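Local structure of S12 family peptidase (Streptomyces sp. 82F2, 3WWX) at residues W81-V86 and I170-G175; Q138-A143 and F163-M168; D20-A25 and F326-A331; A9-L14 and G38-R43. The protein is a D-stereospecific amidohydrolase of the S12 peptidase family, a serine hydrolase relative of the beta-lactamases that probably cleaves amide bonds beside D-configured residues. One frame throughout, in Å; residues are numbered along the deposited sequence.

Contact 1 (W81-V86 and I170-G175); sequences WLPGVV and IEKVTG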
loop_
_atom_site.group_PDB
_atom_site.type_symbol
_atom_site.label_atom_id
_atom_site.label_comp_id
_atom_site.label_asym_id
_atom_site.label_seq_id
_atom_site.Cartn_x
_atom_site.Cartn_y
_atom_site.Cartn_z
ATOM N N TRP A 81 17.865 -3.238 -15.574
ATOM C CA TRP A 81 17.262 -4.409 -14.975
ATOM C C TRP A 81 16.125 -4.993 -15.796
ATOM O O TRP A 81 15.902 -6.197 -15.745
ATOM C CB TRP A 81 16.789 -4.054 -13.559
ATOM C CG TRP A 81 17.959 -3.781 -12.706
ATOM C CD1 TRP A 81 18.480 -2.569 -12.376
ATOM C CD2 TRP A 81 18.814 -4.761 -12.145
ATOM N NE1 TRP A 81 19.621 -2.738 -11.616
ATOM C CE2 TRP A 81 19.837 -4.079 -11.452
ATOM C CE3 TRP A 81 18.807 -6.154 -12.141
ATOM C CZ2 TRP A 81 20.853 -4.751 -10.777
ATOM C CZ3 TRP A 81 19.825 -6.825 -11.461
ATOM C CH2 TRP A 81 20.824 -6.118 -10.788
ATOM N N LEU A 82 15.413 -4.133 -16.528
ATOM C CA LEU A 82 14.271 -4.539 -17.342
ATOM C C LEU A 82 14.427 -4.033 -18.779
ATOM O O LEU A 82 13.677 -3.177 -19.243
ATOM C CB LEU A 82 12.963 -3.979 -16.745
ATOM C CG LEU A 82 12.665 -4.321 -15.286
ATOM C CD1 LEU A 82 11.389 -3.638 -14.868
ATOM C CD2 LEU A 82 12.561 -5.822 -15.065
ATOM N N PRO A 83 15.409 -4.573 -19.505
ATOM C CA PRO A 83 15.686 -4.044 -20.846
ATOM C C PRO A 83 14.489 -4.125 -21.790
ATOM O O PRO A 83 13.856 -5.171 -21.879
ATOM C CB PRO A 83 16.847 -4.915 -21.350
ATOM C CG PRO A 83 16.962 -6.044 -20.401
ATOM C CD PRO A 83 16.336 -5.640 -19.103
ATOM N N GLY A 84 14.200 -3.003 -22.450
ATOM C CA GLY A 84 13.118 -2.909 -23.410
ATOM C C GLY A 84 11.709 -2.840 -22.848
ATOM O O GLY A 84 10.763 -2.704 -23.604
ATOM N N VAL A 85 11.561 -2.914 -21.529
ATOM C CA VAL A 85 10.231 -3.036 -20.927
ATOM C C VAL A 85 9.519 -1.701 -20.843
ATOM O O VAL A 85 8.308 -1.634 -21.061
ATOM C CB VAL A 85 10.328 -3.676 -19.523
ATOM C CG1 VAL A 85 8.962 -3.697 -18.790
ATOM C CG2 VAL A 85 10.863 -5.087 -19.650
ATOM N N VAL A 86 10.243 -0.646 -20.493
ATOM C CA VAL A 86 9.639 0.680 -20.347
ATOM C C VAL A 86 10.053 1.524 -21.555
ATOM O O VAL A 86 11.084 2.192 -21.509
ATOM C CB VAL A 86 10.070 1.323 -19.005
ATOM C CG1 VAL A 86 9.421 2.698 -18.822
ATOM C CG2 VAL A 86 9.698 0.415 -17.821
ATOM N N ILE A 170 12.787 -6.837 -8.572
ATOM C CA ILE A 170 13.093 -7.785 -7.497
ATOM C C ILE A 170 13.272 -9.175 -8.093
ATOM O O ILE A 170 14.224 -9.885 -7.746
ATOM C CB ILE A 170 12.003 -7.817 -6.406
ATOM C CG1 ILE A 170 11.988 -6.510 -5.616
ATOM C CG2 ILE A 170 12.232 -8.994 -5.448
ATOM C CD1 ILE A 170 10.728 -6.352 -4.704
ATOM N N GLU A 171 12.378 -9.560 -8.989
ATOM C CA GLU A 171 12.457 -10.868 -9.607
ATOM C C GLU A 171 13.766 -11.007 -10.407
ATOM O O GLU A 171 14.379 -12.076 -10.388
ATOM C CB GLU A 171 11.234 -11.171 -10.482
ATOM C CG GLU A 171 11.301 -12.588 -11.047
ATOM C CD GLU A 171 10.028 -13.099 -11.684
ATOM O OE1 GLU A 171 10.153 -13.972 -12.568
ATOM O OE2 GLU A 171 8.921 -12.683 -11.300
ATOM N N LYS A 172 14.192 -9.952 -11.096
ATOM C CA LYS A 172 15.422 -10.018 -11.905
ATOM C C LYS A 172 16.637 -10.144 -10.994
ATOM O O LYS A 172 17.536 -10.948 -11.253
ATOM C CB LYS A 172 15.556 -8.784 -12.785
ATOM C CG LYS A 172 16.723 -8.815 -13.775
ATOM C CD LYS A 172 16.631 -9.973 -14.778
ATOM C CE LYS A 172 15.321 -10.007 -15.576
ATOM N NZ LYS A 172 15.242 -8.981 -16.663
ATOM N N VAL A 173 16.671 -9.365 -9.916
ATOM C CA VAL A 173 17.792 -9.416 -8.975
ATOM C C VAL A 173 17.897 -10.773 -8.280
ATOM O O VAL A 173 19.003 -11.319 -8.141
ATOM C CB VAL A 173 17.706 -8.288 -7.911
ATOM C CG1 VAL A 173 18.797 -8.430 -6.853
ATOM C CG2 VAL A 173 17.786 -6.921 -8.564
ATOM N N THR A 174 16.768 -11.317 -7.830
ATOM C CA THR A 174 16.756 -12.503 -6.982
ATOM C C THR A 174 16.596 -13.819 -7.748
ATOM O O THR A 174 16.898 -14.882 -7.199
ATOM C CB THR A 174 15.614 -12.451 -5.938
ATOM O OG1 THR A 174 14.344 -12.468 -6.613
ATOM C CG2 THR A 174 15.734 -11.229 -5.049
ATOM N N GLY A 175 16.106 -13.758 -8.985
ATOM C CA GLY A 175 15.781 -14.963 -9.741
ATOM C C GLY A 175 14.545 -15.712 -9.283
ATOM O O GLY A 175 14.293 -16.830 -9.731
#
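Over one face of the Trp-81 indole sits Val-173 CG2, 3.8 Å from the centroid of the six-membered ring and 23° off its normal, which meets the geometry of a CH-pi contact. The methyl is shifted toward the rim rather than centred: its nearest ring atom is Trp-81 CZ3, at 3.5 Å. At the edge, in the ring plane, lies the aliphatic part of Lys-172, with CG 3.8 Å from Trp-81 CE3. The pyrrole side of the indole is tied elsewhere, NE1 being hydrogen-bonded to Asp-76, so the ring is held by a polar bond at one end and by two neighbouring residues of helix 160-174 at the other.

Lys-172 makes a second use of its length. CG leaves anti to the backbone N (chi1 -174°), and the chain then bends at each later torsion, folding back so that NZ reaches Trp-81 O at 3.0 Å. That interaction lies in the carbonyl plane, with a C=O...N angle of 160°, and it is the one hydrogen bond between 81-86 and 170-175. Leu-82, buried, comes only within 4.4 Å of Lys-172 NZ with its CD2, and also packs on Leu-165, Met-168 and Val-169.

Past Thr-174 the helix stops: Gly-175 takes positive phi, and Thr-174 OG1 donates to Ile-170 O at 2.8 Å, an oxygen that also accepts a bond from Thr-174 N. This is thus a surface contact between the loop that follows helix 78-81 and the last turn of helix 160-174, in the helical part of a beta-lactamase-family fold.

Contact 2 (Q138-A143 and F163-M168); sequences QLVAVA and FVLAGM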
loop_
_atom_site.group_PDB
_atom_site.type_symbol
_atom_site.label_atom_id
_atom_site.label_comp_id
_atom_site.label_asym_id
_atom_site.label_seq_id
_atom_site.Cartn_x
_atom_site.Cartn_y
_atom_site.Cartn_z
ATOM N N GLN A 138 1.715 -7.894 -18.409
ATOM C CA GLN A 138 0.453 -7.424 -18.989
ATOM C C GLN A 138 0.038 -6.076 -18.410
ATOM O O GLN A 138 -0.439 -5.194 -19.135
ATOM C CB GLN A 138 -0.669 -8.448 -18.808
ATOM C CG GLN A 138 -2.022 -7.999 -19.374
ATOM C CD GLN A 138 -2.024 -7.898 -20.875
ATOM O OE1 GLN A 138 -2.150 -8.907 -21.565
ATOM N NE2 GLN A 138 -1.871 -6.689 -21.394
ATOM N N LEU A 139 0.186 -5.895 -17.104
ATOM C CA LEU A 139 -0.137 -4.613 -16.492
ATOM C C LEU A 139 0.754 -3.498 -17.042
ATOM O O LEU A 139 0.296 -2.400 -17.318
ATOM C CB LEU A 139 -0.004 -4.724 -14.975
ATOM C CG LEU A 139 -0.986 -5.709 -14.318
ATOM C CD1 LEU A 139 -0.690 -5.793 -12.829
ATOM C CD2 LEU A 139 -2.452 -5.329 -14.568
ATOM N N VAL A 140 2.045 -3.758 -17.172
ATOM C CA VAL A 140 2.951 -2.756 -17.717
ATOM C C VAL A 140 2.562 -2.463 -19.175
ATOM O O VAL A 140 2.552 -1.298 -19.599
ATOM C CB VAL A 140 4.409 -3.212 -17.582
ATOM C CG1 VAL A 140 5.342 -2.269 -18.313
ATOM C CG2 VAL A 140 4.801 -3.332 -16.098
ATOM N N ALA A 141 2.213 -3.488 -19.941
ATOM C CA ALA A 141 1.797 -3.267 -21.335
ATOM C C ALA A 141 0.631 -2.298 -21.425
ATOM O O ALA A 141 0.596 -1.435 -22.321
ATOM C CB ALA A 141 1.407 -4.585 -22.005
ATOM N N VAL A 142 -0.331 -2.428 -20.519
ATOM C CA VAL A 142 -1.470 -1.534 -20.508
ATOM C C VAL A 142 -0.995 -0.073 -20.423
ATOM O O VAL A 142 -1.476 0.806 -21.151
ATOM C CB VAL A 142 -2.425 -1.874 -19.336
ATOM C CG1 VAL A 142 -3.445 -0.778 -19.101
ATOM C CG2 VAL A 142 -3.133 -3.185 -19.593
ATOM N N ALA A 143 -0.054 0.194 -19.537
ATOM C CA ALA A 143 0.486 1.538 -19.371
ATOM C C ALA A 143 1.282 2.031 -20.560
ATOM O O ALA A 143 1.267 3.223 -20.857
ATOM C CB ALA A 143 1.342 1.599 -18.095
ATOM N N PHE A 163 5.182 0.271 -9.001
ATOM C CA PHE A 163 5.459 -0.837 -8.089
ATOM C C PHE A 163 5.301 -2.202 -8.724
ATOM O O PHE A 163 5.946 -3.142 -8.279
ATOM C CB PHE A 163 4.706 -0.676 -6.776
ATOM C CG PHE A 163 5.422 0.260 -5.834
ATOM C CD1 PHE A 163 5.440 1.630 -6.079
ATOM C CD2 PHE A 163 6.108 -0.220 -4.738
ATOM C CE1 PHE A 163 6.139 2.494 -5.269
ATOM C CE2 PHE A 163 6.804 0.656 -3.911
ATOM C CZ PHE A 163 6.814 2.013 -4.174
ATOM N N VAL A 164 4.519 -2.324 -9.791
ATOM C CA VAL A 164 4.595 -3.531 -10.605
ATOM C C VAL A 164 6.000 -3.675 -11.223
ATOM O O VAL A 164 6.593 -4.759 -11.176
ATOM C CB VAL A 164 3.482 -3.554 -11.663
ATOM C CG1 VAL A 164 3.618 -4.765 -12.569
ATOM C CG2 VAL A 164 2.129 -3.559 -10.968
ATOM N N LEU A 165 6.535 -2.600 -11.784
ATOM C CA LEU A 165 7.917 -2.591 -12.273
ATOM C C LEU A 165 8.897 -2.921 -11.144
ATOM O O LEU A 165 9.815 -3.720 -11.330
ATOM C CB LEU A 165 8.235 -1.232 -12.887
ATOM C CG LEU A 165 7.521 -0.994 -14.219
ATOM C CD1 LEU A 165 7.547 0.446 -14.590
ATOM C CD2 LEU A 165 8.133 -1.871 -15.322
ATOM N N ALA A 166 8.707 -2.334 -9.962
ATOM C CA ALA A 166 9.616 -2.604 -8.852
ATOM C C ALA A 166 9.628 -4.102 -8.515
ATOM O O ALA A 166 10.686 -4.682 -8.231
ATOM C CB ALA A 166 9.226 -1.780 -7.655
ATOM N N GLY A 167 8.466 -4.748 -8.531
ATOM C CA GLY A 167 8.386 -6.177 -8.334
ATOM C C GLY A 167 9.164 -6.938 -9.395
ATOM O O GLY A 167 9.821 -7.935 -9.105
ATOM N N MET A 168 9.063 -6.490 -10.636
ATOM C CA MET A 168 9.795 -7.136 -11.720
ATOM C C MET A 168 11.309 -7.000 -11.505
ATOM O O MET A 168 12.067 -7.938 -11.818
ATOM C CB MET A 168 9.367 -6.549 -13.066
ATOM C CG MET A 168 7.956 -6.933 -13.422
ATOM S SD MET A 168 7.262 -5.981 -14.796
ATOM C CE MET A 168 8.263 -6.563 -16.126
#
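Val-140 meets three side chains of helix 163-168 mainly through CG2, which lies 3.7 Å from Leu-165 CD2, 3.8 Å from Met-168 SD and 4.0 Å from Val-164 CG1. CG1, anti to the backbone N (chi1 172°), touches Leu-165 CD2 at 4.1 Å and leaves CG2 anti to the carbonyl carbon, turned to the opposing helix. The valine and Leu-165 cross at about a right angle, whereas the thioether of Met-168 comes in on a slant, its chain bending at the last torsion (chi3 68°) after presenting SD to the methyl.

One residue earlier, Leu-139 meets the other branch of Val-164, CD1 standing 4.0 Å from CG2, again nearly perpendicular. Val-164 is therefore shared, CG1 turned to Val-140 and CG2 to Leu-139; Tyr-111 packs against both Val-164 and Leu-139. The helix segments run closer to antiparallel than parallel, at 137° between their directions, with axes 10.1 Å apart at closest approach.

Every approach across the interface is between apolar side chains at van der Waals distance, and no hydrogen bond crosses it. Four of the five touching residues are buried, so the joining of helices 136-144 and 160-174 rests on side-chain shape and the hydrophobic effect.

Contact 3 (D20-A25 and F326-A331); sequences DGVPGA and FNADWA. With DIA (octane 1,8-diamine), chain B.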
loop_
_atom_site.group_PDB
_atom_site.type_symbol
_atom_site.label_atom_id
_atom_site.label_comp_id
_atom_site.label_asym_id
_atom_site.label_seq_id
_atom_site.Cartn_x
_atom_site.Cartn_y
_atom_site.Cartn_z
ATOM N N ASP A 20 -21.061 6.855 8.895
ATOM C CA ASP A 20 -20.898 7.401 7.548
ATOM C C ASP A 20 -21.229 6.370 6.466
ATOM O O ASP A 20 -21.248 6.699 5.282
ATOM C CB ASP A 20 -19.450 7.883 7.349
ATOM C CG ASP A 20 -19.282 8.771 6.135
ATOM O OD1 ASP A 20 -20.097 9.712 5.971
ATOM O OD2 ASP A 20 -18.335 8.543 5.341
ATOM N N GLY A 21 -21.451 5.123 6.881
ATOM C CA GLY A 21 -21.831 4.063 5.958
ATOM C C GLY A 21 -20.918 2.849 5.912
ATOM O O GLY A 21 -21.231 1.897 5.206
ATOM N N VAL A 22 -19.805 2.860 6.639
ATOM C CA VAL A 22 -18.968 1.661 6.692
ATOM C C VAL A 22 -19.688 0.535 7.439
ATOM O O VAL A 22 -20.056 0.698 8.605
ATOM C CB VAL A 22 -17.609 1.947 7.384
ATOM C CG1 VAL A 22 -16.794 0.662 7.567
ATOM C CG2 VAL A 22 -16.816 2.949 6.579
ATOM N N PRO A 23 -19.870 -0.637 6.802
ATOM C CA PRO A 23 -20.546 -1.708 7.552
ATOM C C PRO A 23 -19.795 -2.194 8.789
ATOM O O PRO A 23 -20.411 -2.483 9.813
ATOM C CB PRO A 23 -20.699 -2.821 6.498
ATOM C CG PRO A 23 -20.832 -2.063 5.207
ATOM C CD PRO A 23 -19.814 -0.941 5.363
ATOM N N GLY A 24 -18.470 -2.292 8.707
ATOM C CA GLY A 24 -17.674 -2.730 9.824
ATOM C C GLY A 24 -16.282 -2.119 9.783
ATOM O O GLY A 24 -15.594 -2.188 8.756
ATOM N N ALA A 25 -15.878 -1.522 10.902
ATOM C CA ALA A 25 -14.592 -0.855 11.043
ATOM C C ALA A 25 -13.792 -1.530 12.139
ATOM O O ALA A 25 -14.327 -1.909 13.179
ATOM C CB ALA A 25 -14.807 0.613 11.380
ATOM N N PHE A 326 -11.578 -0.239 6.923
ATOM C CA PHE A 326 -13.003 -0.099 6.658
ATOM C C PHE A 326 -13.358 -1.050 5.529
ATOM O O PHE A 326 -12.648 -1.105 4.521
ATOM C CB PHE A 326 -13.333 1.318 6.174
ATOM C CG PHE A 326 -12.934 2.427 7.124
ATOM C CD1 PHE A 326 -12.928 2.241 8.492
ATOM C CD2 PHE A 326 -12.615 3.665 6.619
ATOM C CE1 PHE A 326 -12.582 3.277 9.345
ATOM C CE2 PHE A 326 -12.270 4.722 7.469
ATOM C CZ PHE A 326 -12.262 4.514 8.830
ATOM N N ASN A 327 -14.495 -1.749 5.641
ATOM C CA ASN A 327 -14.924 -2.700 4.600
ATOM C C ASN A 327 -15.955 -2.102 3.636
ATOM O O ASN A 327 -16.756 -2.825 3.027
ATOM C CB ASN A 327 -15.417 -4.007 5.207
ATOM C CG ASN A 327 -16.679 -3.842 6.008
ATOM O OD1 ASN A 327 -17.130 -2.723 6.261
ATOM N ND2 ASN A 327 -17.275 -4.969 6.389
ATOM N N ALA A 328 -15.927 -0.783 3.494
ATOM C CA ALA A 328 -16.605 -0.111 2.384
ATOM C C ALA A 328 -15.575 0.793 1.768
ATOM O O ALA A 328 -14.781 1.422 2.481
ATOM C CB ALA A 328 -17.783 0.692 2.865
ATOM N N ASP A 329 -15.579 0.895 0.455
ATOM C CA ASP A 329 -14.594 1.742 -0.203
ATOM C C ASP A 329 -15.161 3.094 -0.619
ATOM O O ASP A 329 -14.467 3.865 -1.284
ATOM C CB ASP A 329 -13.940 1.019 -1.376
ATOM C CG ASP A 329 -14.938 0.511 -2.393
ATOM O OD1 ASP A 329 -16.085 1.005 -2.441
ATOM O OD2 ASP A 329 -14.562 -0.394 -3.162
ATOM N N TRP A 330 -16.391 3.394 -0.200
ATOM C CA TRP A 330 -17.080 4.634 -0.571
ATOM C C TRP A 330 -17.369 5.530 0.626
ATOM O O TRP A 330 -17.924 6.628 0.459
ATOM C CB TRP A 330 -18.408 4.326 -1.271
ATOM C CG TRP A 330 -19.470 3.784 -0.344
ATOM C CD1 TRP A 330 -20.334 4.511 0.436
ATOM C CD2 TRP A 330 -19.770 2.410 -0.077
ATOM N NE1 TRP A 330 -21.137 3.681 1.166
ATOM C CE2 TRP A 330 -20.817 2.380 0.865
ATOM C CE3 TRP A 330 -19.255 1.199 -0.546
ATOM C CZ2 TRP A 330 -21.343 1.207 1.346
ATOM C CZ3 TRP A 330 -19.787 0.037 -0.073
ATOM C CH2 TRP A 330 -20.821 0.037 0.859
ATOM N N ALA A 331 -17.006 5.078 1.819
ATOM C CA ALA A 331 -17.358 5.787 3.036
ATOM C C ALA A 331 -16.298 5.594 4.096
ATOM O O ALA A 331 -15.489 4.669 4.013
ATOM C CB ALA A 331 -18.682 5.307 3.553
HETATM N N1 DIA B . -14.614 0.870 -7.854
HETATM C C1 DIA B . -14.056 -0.428 -7.654
HETATM C C2 DIA B . -13.227 -0.646 -6.406
HETATM C C3 DIA B . -12.449 0.544 -5.951
HETATM C C4 DIA B . -10.940 0.428 -5.948
HETATM C C5 DIA B . -10.345 0.663 -4.585
HETATM C C6 DIA B . -10.824 1.922 -3.905
HETATM C C7 DIA B . -10.329 2.006 -2.496
HETATM C C8 DIA B . -10.650 3.376 -1.965
HETATM N N8 DIA B . -10.649 3.315 -0.545
#
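Asn-327 OD1 accepts a hydrogen bond from the backbone N of Gly-24 at 2.8 Å, the donor tilted 29° from the carbonyl plane and the N-H...O angle 146°. A weak bond runs the other way, Asn-327 N to Gly-24 O at 3.3 Å. The side chain can turn back onto the strand because its CG lies between backbone N and carbonyl carbon (chi1 66°); Pro-23 CD also rests on OD1, at 3.3 Å.

Around these bonds is a shell of side-chain packing. Val-22 divides its methyls, CG1 to Phe-326 CB at 3.8 Å and CG2 to Ala-331 O at 3.4 Å, while Ala-328 CB meets Pro-23 CD at 3.6 Å. Gly-21 ends its helix in a Schellman motif.

Further out, Asn-327 ND2 is fixed by Pro-210 O, and Asp-20 OD2 accepts a hydrogen bond from Gly-332 N. On the far side of the loop, Asp-329 OD2 lies 3.5 Å from C2 of the bound octane 1,8-diamine and is hydrogen-bonded to Ser-213 and Gly-307.

Ala-25 and Phe-326 form an antiparallel non-hydrogen-bonded pair joining strands 24-31 and 320-326 of the central sheet, their side chains facing helix 8-19, with helix 334-343 also against Phe-326.

Contact 4 (A9-L14 and G38-R43); sequences ATQQAL and GTAGER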
loop_
_atom_site.group_PDB
_atom_site.type_symbol
_atom_site.label_atom_id
_atom_site.label_comp_id
_atom_site.label_asym_id
_atom_site.label_seq_id
_atom_site.Cartn_x
_atom_site.Cartn_y
_atom_site.Cartn_z
ATOM N N ALA A 9 -10.927 8.035 21.912
ATOM C CA ALA A 9 -11.122 8.869 20.736
ATOM C C ALA A 9 -11.079 8.000 19.481
ATOM O O ALA A 9 -11.817 8.232 18.519
ATOM C CB ALA A 9 -10.065 9.942 20.670
ATOM N N THR A 10 -10.198 7.009 19.489
ATOM C CA THR A 10 -10.053 6.160 18.307
ATOM C C THR A 10 -11.301 5.302 18.128
ATOM O O THR A 10 -11.784 5.148 17.009
ATOM C CB THR A 10 -8.806 5.320 18.413
ATOM O OG1 THR A 10 -7.729 6.177 18.807
ATOM C CG2 THR A 10 -8.467 4.669 17.052
ATOM N N GLN A 11 -11.824 4.769 19.222
ATOM C CA GLN A 11 -13.103 4.049 19.208
ATOM C C GLN A 11 -14.212 4.929 18.632
ATOM O O GLN A 11 -14.984 4.504 17.768
ATOM C CB GLN A 11 -13.458 3.594 20.621
ATOM C CG GLN A 11 -14.768 2.813 20.708
ATOM C CD GLN A 11 -14.723 1.511 19.922
ATOM O OE1 GLN A 11 -13.776 0.729 20.053
ATOM N NE2 GLN A 11 -15.764 1.259 19.127
ATOM N N GLN A 12 -14.276 6.176 19.082
ATOM C CA GLN A 12 -15.248 7.126 18.573
ATOM C C GLN A 12 -15.117 7.308 17.062
ATOM O O GLN A 12 -16.107 7.434 16.343
ATOM C CB GLN A 12 -15.026 8.462 19.290
ATOM C CG GLN A 12 -16.196 9.391 19.400
ATOM C CD GLN A 12 -15.914 10.490 20.420
ATOM O OE1 GLN A 12 -15.462 10.210 21.530
ATOM N NE2 GLN A 12 -16.145 11.741 20.034
ATOM N N ALA A 13 -13.875 7.333 16.569
ATOM C CA ALA A 13 -13.616 7.544 15.153
ATOM C C ALA A 13 -14.056 6.330 14.320
ATOM O O ALA A 13 -14.519 6.482 13.202
ATOM C CB ALA A 13 -12.136 7.856 14.917
ATOM N N LEU A 14 -13.929 5.144 14.887
ATOM C CA LEU A 14 -14.470 3.954 14.235
ATOM C C LEU A 14 -15.992 4.049 14.151
ATOM O O LEU A 14 -16.593 3.725 13.114
ATOM C CB LEU A 14 -14.094 2.685 14.988
ATOM C CG LEU A 14 -12.596 2.348 15.080
ATOM C CD1 LEU A 14 -12.377 1.084 15.856
ATOM C CD2 LEU A 14 -11.980 2.242 13.684
ATOM N N GLY A 38 -10.112 -2.270 18.707
ATOM C CA GLY A 38 -11.432 -1.685 18.646
ATOM C C GLY A 38 -12.181 -2.070 17.389
ATOM O O GLY A 38 -11.583 -2.250 16.322
ATOM N N THR A 39 -13.500 -2.199 17.514
ATOM C CA THR A 39 -14.380 -2.451 16.388
ATOM C C THR A 39 -15.627 -1.607 16.499
ATOM O O THR A 39 -16.038 -1.248 17.617
ATOM C CB THR A 39 -14.820 -3.928 16.315
ATOM O OG1 THR A 39 -15.410 -4.311 17.565
ATOM C CG2 THR A 39 -13.644 -4.836 16.035
ATOM N N ALA A 40 -16.236 -1.318 15.360
ATOM C CA ALA A 40 -17.570 -0.731 15.306
ATOM C C ALA A 40 -18.334 -1.357 14.148
ATOM O O ALA A 40 -17.736 -1.838 13.169
ATOM C CB ALA A 40 -17.504 0.767 15.163
ATOM N N GLY A 41 -19.662 -1.363 14.243
ATOM C CA GLY A 41 -20.477 -2.036 13.251
ATOM C C GLY A 41 -20.302 -3.537 13.336
ATOM O O GLY A 41 -20.078 -4.107 14.405
ATOM N N GLU A 42 -20.362 -4.190 12.182
ATOM C CA GLU A 42 -20.215 -5.627 12.093
ATOM C C GLU A 42 -18.789 -5.988 11.686
ATOM O O GLU A 42 -18.435 -5.977 10.509
ATOM C CB GLU A 42 -21.236 -6.198 11.108
ATOM C CG GLU A 42 -22.677 -6.146 11.636
ATOM C CD GLU A 42 -22.857 -6.962 12.904
ATOM O OE1 GLU A 42 -22.649 -8.196 12.842
ATOM O OE2 GLU A 42 -23.182 -6.363 13.965
ATOM N N ARG A 43 -17.975 -6.306 12.680
ATOM C CA ARG A 43 -16.549 -6.472 12.448
ATOM C C ARG A 43 -15.893 -7.143 13.622
ATOM O O ARG A 43 -16.323 -6.936 14.774
ATOM C CB ARG A 43 -15.899 -5.107 12.215
ATOM C CG ARG A 43 -14.654 -5.176 11.351
ATOM C CD ARG A 43 -14.997 -5.481 9.889
ATOM N NE ARG A 43 -13.793 -5.972 9.184
ATOM C CZ ARG A 43 -12.969 -5.220 8.456
ATOM N NH1 ARG A 43 -13.187 -3.938 8.268
ATOM N NH2 ARG A 43 -11.894 -5.771 7.896
HETATM O O HOH W 1 -14.423 -2.016 20.378
#
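Gln-11 is the first residue of 9-14 to touch the strand, and it does so through its amide. CG lies anti to the backbone N, and a bend at chi2 then carries the group across to the edge strand. NE2 donates to Thr-39 O at 2.9 Å, and the N-H...O angle of 175° makes the bond nearly straight. The oxygen lies in the amide plane, but from the acceptor's side NE2 stands above the carbonyl plane, 47° out of it, and so misses the lone-pair direction. NE2 has a further partner in Glu-15, on the next helical turn. The amide's other end is bridged by a water that donates to Gln-11 OE1 at 2.8 Å and accepts from Thr-39 N at 3.0 Å, so both backbone polar groups of Thr-39 are linked to this one side chain. OE1 also approaches Gly-38 CA, at 3.6 Å.

Helix 8-19 here lies against strand 36-41, an outermost strand of the antiparallel sheet characteristic of the beta-lactamase fold. The local segment axes make an angle of 27° and come within 7.7 Å.

One turn on, Leu-14 supplies the apolar half. Its CD1 rests against the backbone at Gly-38 O, 3.5 Å away, where the glycine leaves room for the methyl. Leu-14 CB packs on Ala-40 CB at 3.9 Å, and the same leucine covers Ala-25 and Ala-27 of the adjacent strand 24-31.

The four contacts form two pairs set well apart, contact 1 lying across the chain's centre from contacts 3 and 4. Contacts 1 and 2 share helix 160-174, with centres 11 Å apart, and merge where Leu-82 CD1 and Val-86 CG2 each pack 3.7 Å from Leu-165 CD2. Contacts 3 and 4 are also 11 Å apart and meet in the sheet: Ala-25 N probably bonds to Ala-40 O, and Pro-23 O to Glu-42 N, each at 2.9 Å. Between contacts 2 and 3, whose nearest atoms are about 17 Å apart, lies the diamine pocket: contact 3 lends it Asp-329, whereas the Leu-139 side chain of contact 2 remains about 13 Å from the ligand.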